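Local structure of hydrolase family protein (Deinococcus radiodurans R1, 3CNH) at residues K141-L151 with Q169-M179. The protein is a predicted hydrolase of the haloacid dehalogenase-like superfamily, probably a phosphatase, with no established substrate. Residues are numbered along the deposited sequence; the frame is centred on the assembly and turned at random. Where two conformers were deposited one is given.
Sequences KPNPAMYRLGL and QNVQAARAVGM. With PO4 (phosphate ion), chain D.
One face of the Y147 ring lies against helix 169-176: A174 CA sits over its centre and A174 CB makes a CH-pi contact 4.2 Å from the centroid. P142 O lies in the ring plane at the edge, and A173 CB touches Y147 CE2. Alanine suits both helix positions, its small side chain admitting the broad ring. With CG anti to the carbonyl carbon (chi1 -64°), the ring reaches across so that Y147 OH stands 3.0 Å from N170 OD1 and 3.1 Å from N170 O. The selenium of selenomethionine M179 meets the ring obliquely, a Met-aromatic contact, while M179 CG packs on L151 CD1. The R148 guanidinium carries V177 CG1 over the centre of one face, 3.5 Å from R148 CZ; at its edge, a water accepts from R148 NE and donates to V177 O. Replacing Y147 by alanine is likely to open a gap above A174 and leave N170 OD1 and O without the nearby hydroxyl. Away from R148 and V177, K141 NZ donates a hydrogen bond to O1 of a phosphate, probably from the crystallisation liquor, and forms salt bridges with D10, a sodium ligand, and D165. The interface is mainly apolar with polar ends, and at K141 it borders the probable HAD active site.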
# COMPACT_ATOMS: atom_id res chain seq x y z
N LYS A 141 5.06 -6.72 3.46
CA LYS A 141 4.14 -7.83 3.30
C LYS A 141 4.69 -8.61 2.11
O LYS A 141 5.21 -8.01 1.17
CB LYS A 141 2.73 -7.31 2.97
CG LYS A 141 2.08 -6.53 4.06
CD LYS A 141 0.65 -6.10 3.67
CE LYS A 141 0.65 -5.18 2.52
NZ LYS A 141 -0.66 -4.54 2.23
N PRO A 142 4.50 -9.93 2.08
CA PRO A 142 3.73 -10.78 2.98
C PRO A 142 4.55 -11.42 4.10
O PRO A 142 4.19 -12.45 4.65
CB PRO A 142 3.25 -11.89 2.02
CG PRO A 142 4.42 -12.08 1.15
CD PRO A 142 4.98 -10.68 0.91
N ASN A 143 5.70 -10.82 4.38
CA ASN A 143 6.57 -11.32 5.47
C ASN A 143 5.81 -11.40 6.78
O ASN A 143 5.21 -10.42 7.22
CB ASN A 143 7.78 -10.42 5.64
CG ASN A 143 8.85 -11.00 6.56
OD1 ASN A 143 8.60 -11.92 7.34
ND2 ASN A 143 10.04 -10.42 6.49
N PRO A 144 5.76 -12.59 7.40
CA PRO A 144 5.07 -12.65 8.69
C PRO A 144 5.56 -11.57 9.66
O PRO A 144 4.80 -11.07 10.49
CB PRO A 144 5.41 -14.05 9.20
CG PRO A 144 5.65 -14.84 7.93
CD PRO A 144 6.28 -13.90 6.97
N ALA A 145 6.85 -11.23 9.56
CA ALA A 145 7.43 -10.21 10.46
C ALA A 145 6.74 -8.85 10.33
O ALA A 145 6.69 -8.06 11.29
CB ALA A 145 8.94 -10.05 10.21
N MSE A 146 6.25 -8.54 9.14
CA MSE A 146 5.58 -7.22 8.94
C MSE A 146 4.29 -7.16 9.76
O MSE A 146 3.97 -6.16 10.39
CB MSE A 146 5.26 -7.02 7.48
CG MSE A 146 4.45 -5.86 7.13
SE MSE A 146 5.36 -4.18 7.63
CE MSE A 146 4.82 -3.06 6.06
N TYR A 147 3.55 -8.25 9.70
CA TYR A 147 2.27 -8.32 10.43
C TYR A 147 2.52 -8.22 11.93
O TYR A 147 1.84 -7.48 12.66
CB TYR A 147 1.47 -9.59 10.05
CG TYR A 147 1.08 -9.61 8.61
CD1 TYR A 147 0.06 -8.82 8.14
CD2 TYR A 147 1.83 -10.33 7.66
CE1 TYR A 147 -0.27 -8.79 6.79
CE2 TYR A 147 1.49 -10.31 6.32
CZ TYR A 147 0.45 -9.54 5.89
OH TYR A 147 0.16 -9.53 4.54
N ARG A 148 3.51 -8.96 12.38
CA ARG A 148 3.87 -8.98 13.80
C ARG A 148 4.33 -7.59 14.26
O ARG A 148 4.02 -7.14 15.34
CB ARG A 148 4.92 -10.06 14.12
CG ARG A 148 4.38 -11.48 13.85
CD ARG A 148 5.23 -12.62 14.41
NE ARG A 148 4.42 -13.83 14.51
CZ ARG A 148 4.52 -14.87 13.69
NH1 ARG A 148 5.45 -14.90 12.76
NH2 ARG A 148 3.72 -15.91 13.86
N LEU A 149 5.05 -6.92 13.38
CA LEU A 149 5.56 -5.56 13.71
C LEU A 149 4.39 -4.59 13.86
O LEU A 149 4.30 -3.78 14.79
CB LEU A 149 6.54 -5.10 12.64
CG LEU A 149 7.19 -3.75 12.88
CD1 LEU A 149 7.78 -3.58 14.31
CD2 LEU A 149 8.24 -3.54 11.75
N GLY A 150 3.42 -4.74 12.99
CA GLY A 150 2.24 -3.85 13.02
C GLY A 150 1.49 -4.02 14.35
O GLY A 150 1.10 -3.06 15.01
N LEU A 151 1.32 -5.28 14.73
CA LEU A 151 0.67 -5.63 15.98
C LEU A 151 1.44 -5.06 17.18
O LEU A 151 0.86 -4.52 18.14
CB LEU A 151 0.54 -7.15 16.13
CG LEU A 151 -0.45 -7.80 15.17
CD1 LEU A 151 -0.37 -9.32 15.28
CD2 LEU A 151 -1.91 -7.28 15.35
N GLN A 169 -2.77 -14.02 -0.68
CA GLN A 169 -1.51 -14.38 -0.01
C GLN A 169 -1.28 -13.54 1.24
O GLN A 169 -0.78 -14.04 2.28
CB GLN A 169 -0.33 -14.26 -0.98
CG GLN A 169 1.03 -14.70 -0.43
CD GLN A 169 2.12 -14.62 -1.51
OE1 GLN A 169 1.81 -14.28 -2.66
NE2 GLN A 169 3.38 -14.90 -1.15
N ASN A 170 -1.66 -12.27 1.17
CA ASN A 170 -1.50 -11.34 2.31
C ASN A 170 -2.51 -11.64 3.41
O ASN A 170 -2.20 -11.57 4.61
CB ASN A 170 -1.54 -9.88 1.89
CG ASN A 170 -0.24 -9.43 1.27
OD1 ASN A 170 0.81 -9.90 1.67
ND2 ASN A 170 -0.30 -8.49 0.36
N VAL A 171 -3.73 -11.98 3.01
CA VAL A 171 -4.77 -12.36 3.96
C VAL A 171 -4.36 -13.60 4.73
O VAL A 171 -4.47 -13.70 5.98
CB VAL A 171 -6.15 -12.55 3.23
CG1 VAL A 171 -7.17 -13.23 4.15
CG2 VAL A 171 -6.61 -11.19 2.69
N GLN A 172 -3.85 -14.56 3.98
CA GLN A 172 -3.41 -15.82 4.57
C GLN A 172 -2.24 -15.63 5.53
O GLN A 172 -2.17 -16.25 6.58
CB GLN A 172 -3.14 -16.88 3.51
CG GLN A 172 -4.38 -17.31 2.74
CD GLN A 172 -4.09 -18.22 1.59
OE1 GLN A 172 -3.06 -18.08 0.94
NE2 GLN A 172 -4.99 -19.15 1.30
N ALA A 173 -1.29 -14.77 5.16
CA ALA A 173 -0.11 -14.51 6.01
C ALA A 173 -0.51 -13.86 7.32
O ALA A 173 -0.01 -14.20 8.38
CB ALA A 173 0.95 -13.64 5.26
N ALA A 174 -1.46 -12.96 7.23
CA ALA A 174 -1.99 -12.28 8.41
C ALA A 174 -2.63 -13.31 9.33
O ALA A 174 -2.41 -13.35 10.55
CB ALA A 174 -3.02 -11.21 8.01
N ARG A 175 -3.46 -14.17 8.76
CA ARG A 175 -4.12 -15.20 9.58
C ARG A 175 -3.11 -16.15 10.22
O ARG A 175 -3.34 -16.67 11.33
CB ARG A 175 -5.12 -15.99 8.75
CG ARG A 175 -6.29 -15.13 8.30
CD ARG A 175 -7.17 -15.93 7.38
NE ARG A 175 -8.39 -15.20 7.11
CZ ARG A 175 -9.15 -15.40 6.06
NH1 ARG A 175 -8.79 -16.28 5.14
NH2 ARG A 175 -10.23 -14.67 5.89
N ALA A 176 -1.99 -16.35 9.54
CA ALA A 176 -0.96 -17.30 10.01
C ALA A 176 -0.27 -16.79 11.27
O ALA A 176 0.32 -17.58 12.01
CB ALA A 176 0.10 -17.61 8.92
N VAL A 177 -0.34 -15.48 11.50
CA VAL A 177 0.24 -14.88 12.74
C VAL A 177 -0.82 -14.70 13.82
O VAL A 177 -0.55 -14.23 14.92
CB VAL A 177 1.04 -13.58 12.52
CG1 VAL A 177 2.13 -13.80 11.40
CG2 VAL A 177 0.14 -12.38 12.23
N GLY A 178 -2.03 -15.11 13.48
CA GLY A 178 -3.15 -15.08 14.41
C GLY A 178 -4.17 -13.97 14.27
O GLY A 178 -5.10 -13.86 15.07
N MSE A 179 -3.99 -13.13 13.28
CA MSE A 179 -4.91 -12.01 13.02
C MSE A 179 -6.16 -12.49 12.30
O MSE A 179 -6.16 -13.52 11.62
CB MSE A 179 -4.26 -10.93 12.12
CG MSE A 179 -3.09 -10.22 12.77
SE MSE A 179 -2.24 -9.10 11.49
CE MSE A 179 -3.37 -7.62 11.49
P PO4 D . -0.02 -1.87 -0.88
O1 PO4 D . 0.56 -2.72 0.16
O2 PO4 D . -1.07 -2.66 -1.66
O3 PO4 D . -0.50 -0.48 -0.43
O4 PO4 D . 0.99 -1.57 -1.98
O HOH W 1 1.77 -13.70 16.21